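Local structure of Alpha/beta hydrolase fold-3 domain protein (Sulfolobus islandicus, 5LK6) at residues E47-P52 and I58-Y63; W131-L136 and G166-K171; N270-G275 and I283-D288. The protein probably hydrolyses carboxylic ester bonds as a thermostable serine esterase or lipase of the alpha/beta hydrolase fold. One frame throughout, in Å; residues are numbered along the deposited sequence.

Interaction 1. Residues E47-P52 and I58-Y63; sequences EDIKIP and INARVY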
ATOM      1  N   GLU A  47      -5.451  12.525 -26.273  1.00 44.56           N
ATOM      2  CA  GLU A  47      -5.328  13.811 -27.030  1.00 41.60           C
ATOM      3  C   GLU A  47      -4.570  14.832 -26.204  1.00 40.73           C
ATOM      4  O   GLU A  47      -4.535  14.753 -24.989  1.00 37.44           O
ATOM      5  CB  GLU A  47      -6.674  14.399 -27.508  1.00 41.75           C
ATOM      6  CG  GLU A  47      -7.789  14.351 -26.476  1.00 47.94           C
ATOM      7  CD  GLU A  47      -8.999  15.211 -26.827  1.00 49.90           C
ATOM      8  OE1 GLU A  47      -8.960  15.754 -27.939  1.00 47.36           O
ATOM      9  OE2 GLU A  47      -9.958  15.349 -25.986  1.00 50.48           O
ATOM     10  N   ASP A  48      -3.929  15.766 -26.886  1.00 39.14           N
ATOM     11  CA  ASP A  48      -3.359  16.934 -26.243  1.00 36.72           C
ATOM     12  C   ASP A  48      -4.363  18.060 -26.317  1.00 35.21           C
ATOM     13  O   ASP A  48      -5.031  18.178 -27.284  1.00 41.23           O
ATOM     14  CB  ASP A  48      -2.046  17.307 -26.891  1.00 35.75           C
ATOM     15  CG  ASP A  48      -0.944  16.268 -26.622  1.00 41.12           C
ATOM     16  OD1 ASP A  48      -0.802  15.815 -25.456  1.00 46.09           O
ATOM     17  OD2 ASP A  48      -0.175  15.920 -27.558  1.00 44.65           O
ATOM     18  N   ILE A  49      -4.512  18.839 -25.255  1.00 35.22           N
ATOM     19  CA  ILE A  49      -5.391  19.982 -25.256  1.00 35.89           C
ATOM     20  C   ILE A  49      -4.687  21.260 -24.744  1.00 37.27           C
ATOM     21  O   ILE A  49      -3.458  21.228 -24.458  1.00 36.36           O
ATOM     22  CB  ILE A  49      -6.701  19.680 -24.506  1.00 36.34           C
ATOM     23  CG1 ILE A  49      -6.510  19.572 -22.996  1.00 37.81           C
ATOM     24  CG2 ILE A  49      -7.291  18.410 -25.034  1.00 37.38           C
ATOM     25  CD1 ILE A  49      -7.807  19.583 -22.225  1.00 36.49           C
ATOM     26  N   LYS A  50      -5.467  22.358 -24.717  1.00 35.40           N
ATOM     27  CA  LYS A  50      -5.020  23.709 -24.371  1.00 39.51           C
ATOM     28  C   LYS A  50      -6.025  24.257 -23.406  1.00 37.98           C
ATOM     29  O   LYS A  50      -7.157  24.470 -23.792  1.00 38.39           O
ATOM     30  CB  LYS A  50      -5.043  24.658 -25.578  1.00 44.85           C
ATOM     31  CG  LYS A  50      -4.169  24.292 -26.751  1.00 46.88           C
ATOM     32  CD  LYS A  50      -2.704  24.436 -26.445  1.00 50.48           C
ATOM     33  CE  LYS A  50      -1.949  24.675 -27.744  1.00 57.43           C
ATOM     34  NZ  LYS A  50      -0.587  24.085 -27.724  1.00 59.34           N
ATOM     35  N   ILE A  51      -5.621  24.509 -22.168  1.00 36.79           N
ATOM     36  CA  ILE A  51      -6.541  24.938 -21.144  1.00 35.81           C
ATOM     37  C   ILE A  51      -6.337  26.437 -21.001  1.00 36.94           C
ATOM     38  O   ILE A  51      -5.208  26.871 -20.859  1.00 35.87           O
ATOM     39  CB  ILE A  51      -6.267  24.204 -19.817  1.00 33.22           C
ATOM     40  CG1 ILE A  51      -6.470  22.696 -20.020  1.00 31.24           C
ATOM     41  CG2 ILE A  51      -7.168  24.746 -18.712  1.00 31.91           C
ATOM     42  CD1 ILE A  51      -6.417  21.912 -18.720  1.00 30.51           C
ATOM     43  N   PRO A  52      -7.423  27.228 -21.051  1.00 39.38           N
ATOM     44  CA  PRO A  52      -7.298  28.679 -20.968  1.00 39.45           C
ATOM     45  C   PRO A  52      -7.051  29.186 -19.526  1.00 38.20           C
ATOM     46  O   PRO A  52      -7.980  29.537 -18.793  1.00 37.06           O
ATOM     47  CB  PRO A  52      -8.635  29.174 -21.568  1.00 39.55           C
ATOM     48  CG  PRO A  52      -9.611  28.133 -21.209  1.00 41.79           C
ATOM     49  CD  PRO A  52      -8.833  26.824 -21.244  1.00 42.38           C
ATOM     50  N   ILE A  58      -2.253  26.673 -21.007  1.00 35.80           N
ATOM     51  CA  ILE A  58      -1.733  25.457 -20.337  1.00 33.22           C
ATOM     52  C   ILE A  58      -1.947  24.127 -21.103  1.00 32.35           C
ATOM     53  O   ILE A  58      -3.086  23.629 -21.213  1.00 31.35           O
ATOM     54  CB  ILE A  58      -2.374  25.294 -18.923  1.00 28.75           C
ATOM     55  CG1 ILE A  58      -2.198  26.548 -18.092  1.00 26.43           C
ATOM     56  CG2 ILE A  58      -1.764  24.120 -18.195  1.00 30.07           C
ATOM     57  CD1 ILE A  58      -3.292  26.687 -17.069  1.00 27.19           C
ATOM     58  N   ASN A  59      -0.860  23.524 -21.576  1.00 30.60           N
ATOM     59  CA  ASN A  59      -0.962  22.213 -22.171  1.00 31.80           C
ATOM     60  C   ASN A  59      -1.259  21.127 -21.162  1.00 32.64           C
ATOM     61  O   ASN A  59      -0.762  21.159 -20.055  1.00 32.22           O
ATOM     62  CB  ASN A  59       0.288  21.857 -22.895  1.00 34.99           C
ATOM     63  CG  ASN A  59       0.517  22.745 -24.071  1.00 38.65           C
ATOM     64  OD1 ASN A  59      -0.367  23.496 -24.507  1.00 42.66           O
ATOM     65  ND2 ASN A  59       1.706  22.695 -24.575  1.00 39.92           N
ATOM     66  N   ALA A  60      -2.120  20.202 -21.564  1.00 32.20           N
ATOM     67  CA  ALA A  60      -2.454  19.040 -20.801  1.00 31.31           C
ATOM     68  C   ALA A  60      -2.571  17.915 -21.775  1.00 32.24           C
ATOM     69  O   ALA A  60      -2.853  18.130 -22.932  1.00 31.22           O
ATOM     70  CB  ALA A  60      -3.763  19.245 -20.112  1.00 32.70           C
ATOM     71  N   ARG A  61      -2.317  16.707 -21.314  1.00 33.23           N
ATOM     72  CA  ARG A  61      -2.573  15.528 -22.115  1.00 31.96           C
ATOM     73  C   ARG A  61      -3.658  14.685 -21.415  1.00 31.32           C
ATOM     74  O   ARG A  61      -3.567  14.407 -20.228  1.00 28.92           O
ATOM     75  CB  ARG A  61      -1.299  14.750 -22.332  1.00 30.79           C
ATOM     76  CG  ARG A  61      -1.536  13.390 -22.966  1.00 30.05           C
ATOM     77  CD  ARG A  61      -0.233  12.801 -23.439  1.00 30.25           C
ATOM     78  NE  ARG A  61       0.361  13.651 -24.457  1.00 29.87           N
ATOM     79  CZ  ARG A  61       1.568  13.476 -24.983  1.00 32.06           C
ATOM     80  NH1 ARG A  61       2.394  12.462 -24.590  1.00 32.49           N
ATOM     81  NH2 ARG A  61       1.972  14.346 -25.909  1.00 30.56           N
ATOM     82  N   VAL A  62      -4.680  14.308 -22.185  1.00 32.12           N
ATOM     83  CA  VAL A  62      -5.841  13.562 -21.696  1.00 31.14           C
ATOM     84  C   VAL A  62      -5.738  12.104 -22.108  1.00 29.14           C
ATOM     85  O   VAL A  62      -5.575  11.780 -23.275  1.00 30.55           O
ATOM     86  CB  VAL A  62      -7.130  14.157 -22.216  1.00 30.66           C
ATOM     87  CG1 VAL A  62      -8.312  13.591 -21.454  1.00 30.87           C
ATOM     88  CG2 VAL A  62      -7.087  15.683 -22.093  1.00 31.81           C
ATOM     89  N   TYR A  63      -5.758  11.234 -21.114  1.00 30.86           N
ATOM     90  CA  TYR A  63      -5.758   9.789 -21.342  1.00 32.18           C
ATOM     91  C   TYR A  63      -7.136   9.249 -20.928  1.00 33.64           C
ATOM     92  O   TYR A  63      -7.630   9.515 -19.793  1.00 31.19           O
ATOM     93  CB  TYR A  63      -4.692   9.122 -20.485  1.00 29.91           C
ATOM     94  CG  TYR A  63      -3.302   9.657 -20.626  1.00 26.86           C
ATOM     95  CD1 TYR A  63      -2.889  10.817 -19.947  1.00 28.64           C
ATOM     96  CD2 TYR A  63      -2.379   8.986 -21.368  1.00 26.06           C
ATOM     97  CE1 TYR A  63      -1.571  11.280 -20.036  1.00 27.69           C
ATOM     98  CE2 TYR A  63      -1.084   9.447 -21.497  1.00 29.24           C
ATOM     99  CZ  TYR A  63      -0.670  10.587 -20.825  1.00 28.75           C
ATOM    100  OH  TYR A  63       0.649  10.985 -20.972  1.00 31.19           O
TER

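Interaction 2. Residues W131-L136 and G166-K171; sequences WVYNNL and GKLNLK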
ATOM      1  N   TRP A 131     -10.700  24.502 -14.297  1.00 26.63           N
ATOM      2  CA  TRP A 131     -11.276  24.414 -15.601  1.00 30.88           C
ATOM      3  C   TRP A 131     -11.792  23.018 -15.925  1.00 33.37           C
ATOM      4  O   TRP A 131     -12.893  22.891 -16.466  1.00 33.98           O
ATOM      5  CB  TRP A 131     -10.261  24.820 -16.648  1.00 31.90           C
ATOM      6  CG  TRP A 131     -10.775  24.840 -18.019  1.00 35.24           C
ATOM      7  CD1 TRP A 131     -11.386  25.915 -18.664  1.00 34.37           C
ATOM      8  CD2 TRP A 131     -10.722  23.763 -18.978  1.00 33.44           C
ATOM      9  NE1 TRP A 131     -11.689  25.557 -19.960  1.00 35.09           N
ATOM     10  CE2 TRP A 131     -11.296  24.261 -20.196  1.00 32.59           C
ATOM     11  CE3 TRP A 131     -10.213  22.459 -18.949  1.00 31.22           C
ATOM     12  CZ2 TRP A 131     -11.384  23.492 -21.366  1.00 29.99           C
ATOM     13  CZ3 TRP A 131     -10.314  21.664 -20.120  1.00 32.61           C
ATOM     14  CH2 TRP A 131     -10.911  22.197 -21.314  1.00 32.94           C
ATOM     15  N   VAL A 132     -10.998  21.984 -15.618  1.00 33.50           N
ATOM     16  CA  VAL A 132     -11.421  20.601 -15.862  1.00 32.88           C
ATOM     17  C   VAL A 132     -12.731  20.302 -15.079  1.00 34.15           C
ATOM     18  O   VAL A 132     -13.652  19.694 -15.599  1.00 36.02           O
ATOM     19  CB  VAL A 132     -10.301  19.597 -15.532  1.00 31.25           C
ATOM     20  CG1 VAL A 132     -10.834  18.153 -15.438  1.00 32.93           C
ATOM     21  CG2 VAL A 132      -9.184  19.698 -16.552  1.00 29.93           C
ATOM     22  N   TYR A 133     -12.795  20.764 -13.846  1.00 32.67           N
ATOM     23  CA  TYR A 133     -13.956  20.604 -13.006  1.00 34.06           C
ATOM     24  C   TYR A 133     -15.228  21.268 -13.556  1.00 37.27           C
ATOM     25  O   TYR A 133     -16.309  20.790 -13.278  1.00 42.27           O
ATOM     26  CB  TYR A 133     -13.612  21.199 -11.653  1.00 32.54           C
ATOM     27  CG  TYR A 133     -14.680  21.154 -10.597  1.00 35.66           C
ATOM     28  CD1 TYR A 133     -14.795  20.078  -9.770  1.00 36.42           C
ATOM     29  CD2 TYR A 133     -15.555  22.227 -10.400  1.00 36.90           C
ATOM     30  CE1 TYR A 133     -15.748  20.051  -8.777  1.00 42.08           C
ATOM     31  CE2 TYR A 133     -16.510  22.211  -9.415  1.00 35.25           C
ATOM     32  CZ  TYR A 133     -16.602  21.119  -8.615  1.00 39.53           C
ATOM     33  OH  TYR A 133     -17.502  21.058  -7.602  1.00 42.41           O
ATOM     34  N   ASN A 134     -15.086  22.377 -14.300  1.00 39.49           N
ATOM     35  CA  ASN A 134     -16.209  23.128 -14.898  1.00 35.27           C
ATOM     36  C   ASN A 134     -16.502  22.691 -16.311  1.00 34.81           C
ATOM     37  O   ASN A 134     -17.233  23.343 -16.972  1.00 38.34           O
ATOM     38  CB  ASN A 134     -15.896  24.626 -14.943  1.00 32.41           C
ATOM     39  CG  ASN A 134     -15.890  25.243 -13.580  1.00 33.37           C
ATOM     40  OD1 ASN A 134     -16.669  24.878 -12.699  1.00 34.27           O
ATOM     41  ND2 ASN A 134     -15.017  26.182 -13.386  1.00 34.84           N
ATOM     42  N   ASN A 135     -15.895  21.615 -16.778  1.00 32.69           N
ATOM     43  CA  ASN A 135     -16.054  21.160 -18.118  1.00 31.05           C
ATOM     44  C   ASN A 135     -16.000  19.632 -18.128  1.00 31.53           C
ATOM     45  O   ASN A 135     -15.415  19.024 -19.052  1.00 29.03           O
ATOM     46  CB  ASN A 135     -14.949  21.757 -18.977  1.00 34.12           C
ATOM     47  CG  ASN A 135     -15.154  23.243 -19.235  1.00 40.61           C
ATOM     48  OD1 ASN A 135     -15.984  23.611 -20.066  1.00 39.51           O
ATOM     49  ND2 ASN A 135     -14.375  24.120 -18.535  1.00 45.78           N
ATOM     50  N   LEU A 136     -16.643  18.995 -17.146  1.00 31.60           N
ATOM     51  CA  LEU A 136     -16.595  17.527 -17.091  1.00 37.03           C
ATOM     52  C   LEU A 136     -17.228  16.890 -18.322  1.00 39.60           C
ATOM     53  O   LEU A 136     -16.730  15.870 -18.808  1.00 42.14           O
ATOM     54  CB  LEU A 136     -17.241  16.998 -15.808  1.00 39.26           C
ATOM     55  CG  LEU A 136     -16.413  17.387 -14.568  1.00 39.65           C
ATOM     56  CD1 LEU A 136     -17.173  17.220 -13.240  1.00 39.10           C
ATOM     57  CD2 LEU A 136     -15.078  16.637 -14.570  1.00 38.32           C
ATOM     58  N   GLY A 166     -13.989  25.179  -0.274  1.00 47.48           N
ATOM     59  CA  GLY A 166     -15.160  26.061  -0.514  1.00 50.41           C
ATOM     60  C   GLY A 166     -15.362  26.601  -1.940  1.00 53.07           C
ATOM     61  O   GLY A 166     -16.084  27.568  -2.142  1.00 54.99           O
ATOM     62  N   LYS A 167     -14.665  26.036  -2.916  1.00 50.51           N
ATOM     63  CA  LYS A 167     -14.834  26.398  -4.313  1.00 46.83           C
ATOM     64  C   LYS A 167     -15.085  25.175  -5.163  1.00 48.64           C
ATOM     65  O   LYS A 167     -15.796  25.259  -6.137  1.00 51.81           O
ATOM     66  CB  LYS A 167     -13.575  27.048  -4.885  1.00 51.77           C
ATOM     67  CG  LYS A 167     -13.094  28.398  -4.331  1.00 57.55           C
ATOM     68  CD  LYS A 167     -12.527  29.279  -5.489  1.00 62.61           C
ATOM     69  CE  LYS A 167     -11.370  30.217  -5.124  1.00 60.35           C
ATOM     70  NZ  LYS A 167     -11.581  30.807  -3.781  1.00 57.33           N
ATOM     71  N   LEU A 168     -14.450  24.049  -4.844  1.00 51.30           N
ATOM     72  CA  LEU A 168     -14.457  22.843  -5.661  1.00 48.67           C
ATOM     73  C   LEU A 168     -14.651  21.663  -4.721  1.00 51.91           C
ATOM     74  O   LEU A 168     -13.962  21.598  -3.712  1.00 54.25           O
ATOM     75  CB  LEU A 168     -13.080  22.702  -6.311  1.00 46.81           C
ATOM     76  CG  LEU A 168     -12.839  23.122  -7.743  1.00 48.75           C
ATOM     77  CD1 LEU A 168     -13.474  24.457  -8.055  1.00 51.73           C
ATOM     78  CD2 LEU A 168     -11.358  23.177  -8.050  1.00 47.23           C
ATOM     79  N   ASN A 169     -15.516  20.706  -5.061  1.00 52.18           N
ATOM     80  CA  ASN A 169     -15.583  19.442  -4.305  1.00 52.53           C
ATOM     81  C   ASN A 169     -14.765  18.407  -5.007  1.00 43.69           C
ATOM     82  O   ASN A 169     -15.257  17.695  -5.859  1.00 45.18           O
ATOM     83  CB  ASN A 169     -17.020  18.974  -4.077  1.00 59.37           C
ATOM     84  CG  ASN A 169     -17.866  20.073  -3.447  1.00 73.03           C
ATOM     85  OD1 ASN A 169     -19.020  20.255  -3.821  1.00 82.21           O
ATOM     86  ND2 ASN A 169     -17.270  20.857  -2.519  1.00 73.53           N
ATOM     87  N   LEU A 170     -13.495  18.348  -4.635  1.00 37.80           N
ATOM     88  CA  LEU A 170     -12.593  17.301  -5.115  1.00 34.77           C
ATOM     89  C   LEU A 170     -12.930  15.968  -4.408  1.00 31.23           C
ATOM     90  O   LEU A 170     -13.219  15.942  -3.212  1.00 23.66           O
ATOM     91  CB  LEU A 170     -11.122  17.726  -4.900  1.00 34.35           C
ATOM     92  CG  LEU A 170     -10.785  19.001  -5.679  1.00 35.78           C
ATOM     93  CD1 LEU A 170      -9.422  19.567  -5.312  1.00 33.37           C
ATOM     94  CD2 LEU A 170     -10.925  18.743  -7.188  1.00 37.68           C
ATOM     95  N   LYS A 171     -12.927  14.865  -5.141  1.00 30.74           N
ATOM     96  CA  LYS A 171     -13.278  13.600  -4.488  1.00 35.98           C
ATOM     97  C   LYS A 171     -12.150  13.134  -3.557  1.00 33.74           C
ATOM     98  O   LYS A 171     -12.432  12.512  -2.515  1.00 29.13           O
ATOM     99  CB  LYS A 171     -13.624  12.475  -5.485  1.00 40.81           C
ATOM    100  CG  LYS A 171     -14.845  12.685  -6.369  1.00 47.09           C
ATOM    101  CD  LYS A 171     -16.073  13.165  -5.610  1.00 54.33           C
ATOM    102  CE  LYS A 171     -17.368  12.792  -6.336  1.00 61.13           C
ATOM    103  NZ  LYS A 171     -18.523  13.041  -5.440  1.00 62.29           N
TER

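Interaction 3. Residues N270-G275 and I283-D288; sequences NNVIHG and IEQGRD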
ATOM      1  N   ASN A 270       8.405   0.591   2.310  1.00 17.04           N
ATOM      2  CA  ASN A 270       9.742   0.196   2.782  1.00 17.92           C
ATOM      3  C   ASN A 270      10.807  -0.190   1.718  1.00 18.69           C
ATOM      4  O   ASN A 270      10.479  -0.631   0.607  1.00 20.87           O
ATOM      5  CB  ASN A 270       9.611  -0.902   3.785  1.00 17.38           C
ATOM      6  CG  ASN A 270       8.838  -0.452   5.005  1.00 18.01           C
ATOM      7  OD1 ASN A 270       9.015   0.682   5.469  1.00 17.20           O
ATOM      8  ND2 ASN A 270       7.946  -1.312   5.506  1.00 17.34           N
ATOM      9  N   ASN A 271      12.073  -0.009   2.093  1.00 17.75           N
ATOM     10  CA  ASN A 271      13.204  -0.470   1.309  1.00 18.23           C
ATOM     11  C   ASN A 271      13.457   0.295  -0.034  1.00 18.31           C
ATOM     12  O   ASN A 271      14.300  -0.154  -0.808  1.00 17.08           O
ATOM     13  CB  ASN A 271      13.079  -1.973   1.021  1.00 17.74           C
ATOM     14  CG  ASN A 271      12.531  -2.770   2.206  1.00 18.12           C
ATOM     15  OD1 ASN A 271      11.417  -3.341   2.179  1.00 17.04           O
ATOM     16  ND2 ASN A 271      13.308  -2.810   3.247  1.00 18.46           N
ATOM     17  N   VAL A 272      12.750   1.410  -0.288  1.00 16.84           N
ATOM     18  CA  VAL A 272      12.849   2.120  -1.558  1.00 17.13           C
ATOM     19  C   VAL A 272      13.141   3.594  -1.394  1.00 18.44           C
ATOM     20  O   VAL A 272      13.166   4.164  -0.268  1.00 19.29           O
ATOM     21  CB  VAL A 272      11.580   1.979  -2.436  1.00 17.79           C
ATOM     22  CG1 VAL A 272      11.277   0.507  -2.725  1.00 18.46           C
ATOM     23  CG2 VAL A 272      10.395   2.692  -1.820  1.00 17.94           C
ATOM     24  N   ILE A 273      13.368   4.212  -2.539  1.00 19.26           N
ATOM     25  CA  ILE A 273      13.853   5.574  -2.617  1.00 20.60           C
ATOM     26  C   ILE A 273      12.801   6.498  -3.202  1.00 19.67           C
ATOM     27  O   ILE A 273      11.800   6.079  -3.763  1.00 18.32           O
ATOM     28  CB  ILE A 273      15.110   5.652  -3.476  1.00 22.30           C
ATOM     29  CG1 ILE A 273      14.925   4.975  -4.835  1.00 22.04           C
ATOM     30  CG2 ILE A 273      16.258   4.980  -2.752  1.00 23.57           C
ATOM     31  CD1 ILE A 273      15.875   5.464  -5.893  1.00 22.98           C
ATOM     32  N   HIS A 274      13.034   7.772  -3.017  1.00 18.35           N
ATOM     33  CA  HIS A 274      12.210   8.778  -3.660  1.00 18.13           C
ATOM     34  C   HIS A 274      12.109   8.547  -5.151  1.00 17.17           C
ATOM     35  O   HIS A 274      13.043   8.154  -5.759  1.00 17.93           O
ATOM     36  CB  HIS A 274      12.840  10.147  -3.440  1.00 17.39           C
ATOM     37  CG  HIS A 274      11.916  11.276  -3.727  1.00 17.43           C
ATOM     38  ND1 HIS A 274      10.952  11.688  -2.834  1.00 17.72           N
ATOM     39  CD2 HIS A 274      11.810  12.080  -4.802  1.00 16.99           C
ATOM     40  CE1 HIS A 274      10.306  12.713  -3.339  1.00 18.39           C
ATOM     41  NE2 HIS A 274      10.807  12.971  -4.533  1.00 19.09           N
ATOM     42  N   GLY A 275      10.968   8.825  -5.740  1.00 18.67           N
ATOM     43  CA  GLY A 275      10.800   8.758  -7.205  1.00 18.44           C
ATOM     44  C   GLY A 275      10.573   7.365  -7.793  1.00 18.61           C
ATOM     45  O   GLY A 275      10.533   7.230  -9.009  1.00 20.80           O
ATOM     46  N   ILE A 283      11.998  -1.101 -10.455  1.00 29.95           N
ATOM     47  CA  ILE A 283      11.703  -1.113  -9.020  1.00 27.95           C
ATOM     48  C   ILE A 283      10.260  -1.601  -8.920  1.00 26.73           C
ATOM     49  O   ILE A 283       9.328  -0.796  -8.974  1.00 25.41           O
ATOM     50  CB  ILE A 283      11.893   0.322  -8.429  1.00 25.28           C
ATOM     51  CG1 ILE A 283      13.321   0.783  -8.616  1.00 25.23           C
ATOM     52  CG2 ILE A 283      11.563   0.359  -6.963  1.00 25.08           C
ATOM     53  CD1 ILE A 283      13.639   2.149  -8.017  1.00 26.55           C
ATOM     54  N   GLU A 284      10.099  -2.917  -8.858  1.00 27.97           N
ATOM     55  CA  GLU A 284       8.792  -3.593  -8.846  1.00 30.13           C
ATOM     56  C   GLU A 284       7.800  -2.939  -7.853  1.00 26.00           C
ATOM     57  O   GLU A 284       6.611  -2.851  -8.130  1.00 27.68           O
ATOM     58  CB  GLU A 284       8.984  -5.154  -8.633  1.00 40.22           C
ATOM     59  CG  GLU A 284       7.779  -6.084  -8.210  1.00 48.11           C
ATOM     60  CD  GLU A 284       6.939  -6.711  -9.377  1.00 60.18           C
ATOM     61  OE1 GLU A 284       7.259  -6.399 -10.572  1.00 60.31           O
ATOM     62  OE2 GLU A 284       5.955  -7.520  -9.106  1.00 56.78           O
ATOM     63  N   GLN A 285       8.272  -2.426  -6.731  1.00 22.62           N
ATOM     64  CA  GLN A 285       7.365  -1.855  -5.736  1.00 21.07           C
ATOM     65  C   GLN A 285       6.571  -0.695  -6.330  1.00 19.26           C
ATOM     66  O   GLN A 285       5.466  -0.400  -5.891  1.00 16.93           O
ATOM     67  CB  GLN A 285       8.103  -1.358  -4.469  1.00 21.81           C
ATOM     68  CG  GLN A 285       8.820  -2.383  -3.600  1.00 20.78           C
ATOM     69  CD  GLN A 285      10.227  -2.630  -4.031  1.00 21.59           C
ATOM     70  OE1 GLN A 285      10.569  -2.453  -5.186  1.00 23.78           O
ATOM     71  NE2 GLN A 285      11.048  -3.096  -3.120  1.00 23.87           N
ATOM     72  N   GLY A 286       7.156  -0.022  -7.301  1.00 19.14           N
ATOM     73  CA  GLY A 286       6.449   0.989  -8.055  1.00 20.93           C
ATOM     74  C   GLY A 286       5.158   0.516  -8.701  1.00 20.78           C
ATOM     75  O   GLY A 286       4.135   1.233  -8.667  1.00 19.34           O
ATOM     76  N   ARG A 287       5.203  -0.693  -9.266  1.00 22.43           N
ATOM     77  CA  ARG A 287       3.994  -1.311  -9.871  1.00 23.73           C
ATOM     78  C   ARG A 287       2.920  -1.480  -8.816  1.00 22.17           C
ATOM     79  O   ARG A 287       1.733  -1.223  -9.048  1.00 19.75           O
ATOM     80  CB  ARG A 287       4.312  -2.662 -10.509  1.00 25.40           C
ATOM     81  CG  ARG A 287       5.226  -2.579 -11.729  1.00 27.92           C
ATOM     82  CD  ARG A 287       5.467  -3.989 -12.243  1.00 30.91           C
ATOM     83  NE  ARG A 287       6.463  -4.059 -13.315  1.00 32.36           N
ATOM     84  CZ  ARG A 287       6.224  -3.757 -14.605  1.00 33.80           C
ATOM     85  NH1 ARG A 287       5.037  -3.303 -15.007  1.00 35.04           N
ATOM     86  NH2 ARG A 287       7.199  -3.837 -15.509  1.00 33.63           N
ATOM     87  N   ASP A 288       3.365  -1.882  -7.630  1.00 23.47           N
ATOM     88  CA  ASP A 288       2.436  -2.086  -6.501  1.00 23.00           C
ATOM     89  C   ASP A 288       1.841  -0.782  -6.025  1.00 20.92           C
ATOM     90  O   ASP A 288       0.671  -0.736  -5.748  1.00 20.17           O
ATOM     91  CB  ASP A 288       3.083  -2.903  -5.382  1.00 22.33           C
ATOM     92  CG  ASP A 288       3.488  -4.304  -5.849  1.00 22.95           C
ATOM     93  OD1 ASP A 288       2.884  -4.845  -6.809  1.00 20.42           O
ATOM     94  OD2 ASP A 288       4.416  -4.879  -5.235  1.00 27.10           O
TER
HETATM   95  O   HOH W   1      10.115  -3.691  -0.113  1.00 12.20           O

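Interaction 1. Residues E47-P52 and I58-Y63
Asp48 OD1 receives two N-H groups of Arg61: NE at 2.7 Å by a nearly straight bond, and, weakly, NH2. Asp48 OD2 takes Arg61 NH2 at 3.1 Å through its syn lone pair, so NE and one terminal nitrogen grip the carboxylate side-on, one to each oxygen. The carboxylate and guanidinium planes are turned 33° apart, and OD1 stays almost exactly in the guanidinium plane. Both side chains run the same way out of a non-hydrogen-bonded antiparallel pair, where the strands come close. A long arginine suits the place, since its NH1 also makes salt bridges to Glu88 and Asp91; the cation probably offsets part of the repulsion among the three carboxylates. Strands 46-52 and 57-63 form an antiparallel beta hairpin at the edge of the alpha/beta hydrolase sheet. Backbone bonds hold the hydrogen-bonded pairs, among them Val62 N to Glu47 O at 2.8 Å and Ile51 N to Ile58 O at 2.8 Å. On the face of Asp48 and Arg61, Lys50 lies alongside Asn59 and offers NZ to OD1 in a weak bond. Apart from Glu47 the other face is apolar, and Ile49 and Ile51 on it meet helix 120-133: Ile49 CD1 touches Val62 CG2 at 4.0 Å, while Ile51, with CG1 anti to its carbonyl carbon (chi1 -62°), reaches diagonally to bring CD1 4.0 Å from Ala60 CB, a small methyl that Ile49 CG1 also meets.

Interaction 2. Residues W131-L136 and G166-K171
Leu168 lies over one face of the Tyr133 ring in a CH-pi contact: its CG stands 3.9 Å from the ring centroid, 11° off the normal, and CD1 comes to 3.8 Å from Tyr133 CD2. This contact joins the C-terminal end of helix 120-133 to the loop that leads from helix 152-163 into strand 173-176, two neighbouring connections of the alpha/beta hydrolase fold. The two side chains run antiparallel, with Leu168 CG above the ring centre, while the phenol oxygen reaches the loop backbone. There Asn169 N donates to Tyr133 OH at 3.2 Å in an almost straight bond (177°). Tyrosine fits both demands, with a flat apolar surface for the leucine and a polar end for the amide. Its CG is anti to the backbone N (chi1 180°), which carries the ring out from the last helical turn toward the loop. Further out, Leu168 also packs on Thr129 and Asn130 of the same helix, and Tyr133 touches Val145 of strand 144-150, against which Leu170 rests as well. Where the helix ends, Asn134 leaves helical backbone angles, and Asn135 folds back over the helix terminus. Its ND2 sits over one face of the Trp131 indole, toward the rim, and donates to Trp131 O at 2.8 Å.

Interaction 3. Residues N270-G275 and I283-D288
Val272 CG1 rests against the amide of Gln285, 3.6 Å from both CD and NE2. These two residues bury the most surface here, with Ile283 close behind. The valine holds CG1 anti to its carbonyl carbon (chi1 -58°), which presents this methyl to the glutamine. Gln285 bends at chi2 (88°), laying its chain past the valine in the opposite direction: its aliphatic part and amide pack on the methyl. NE2 donates to a water at 3.2 Å, which in turn donates a hydrogen bond to Asn271 OD1 at 2.7 Å; Asp4 is a further acceptor for NE2. Ile283, near the start of helix 285-302, completes the apolar side, CG2 lying 4.3 Å from Val272 CG1 and CD1 4.4 Å from Ile273 CG1. Ile7 of helix 5-12 touches Val272, Ile273 and Ile283. The segment runs on to His274, which bonds to Asp244 and lies against Ser151, consistent with the Ser-His-Asp triad of alpha/beta hydrolases. With no direct hydrogen bond across the two segments, the contact is van der Waals packing, of methyl on amide and of aliphatic side chains, plus one water bridge, while the glutamine lets a polar group enter that core with its amide nitrogen satisfied.

Along the chain the three contacts follow in series. Interactions 1 and 2 are neighbours, their centres about 16 Å apart, and they touch through Trp131, whose indole packs on Ile49, Ile51 and Pro52; helix 120-133 thereby lies between the edge hairpin and the loop before strand 173-176. Interaction 3 is on the opposite side of the chain's centre, its centre about 29 Å from that of interaction 1 and about 31 Å from that of interaction 2. It follows strand 264-269, the other outermost strand within this chain, close to the probable catalytic histidine and the second subunit. Interaction 1 thus lies on one sheet edge, and interaction 2 joins connections packed on the sheet.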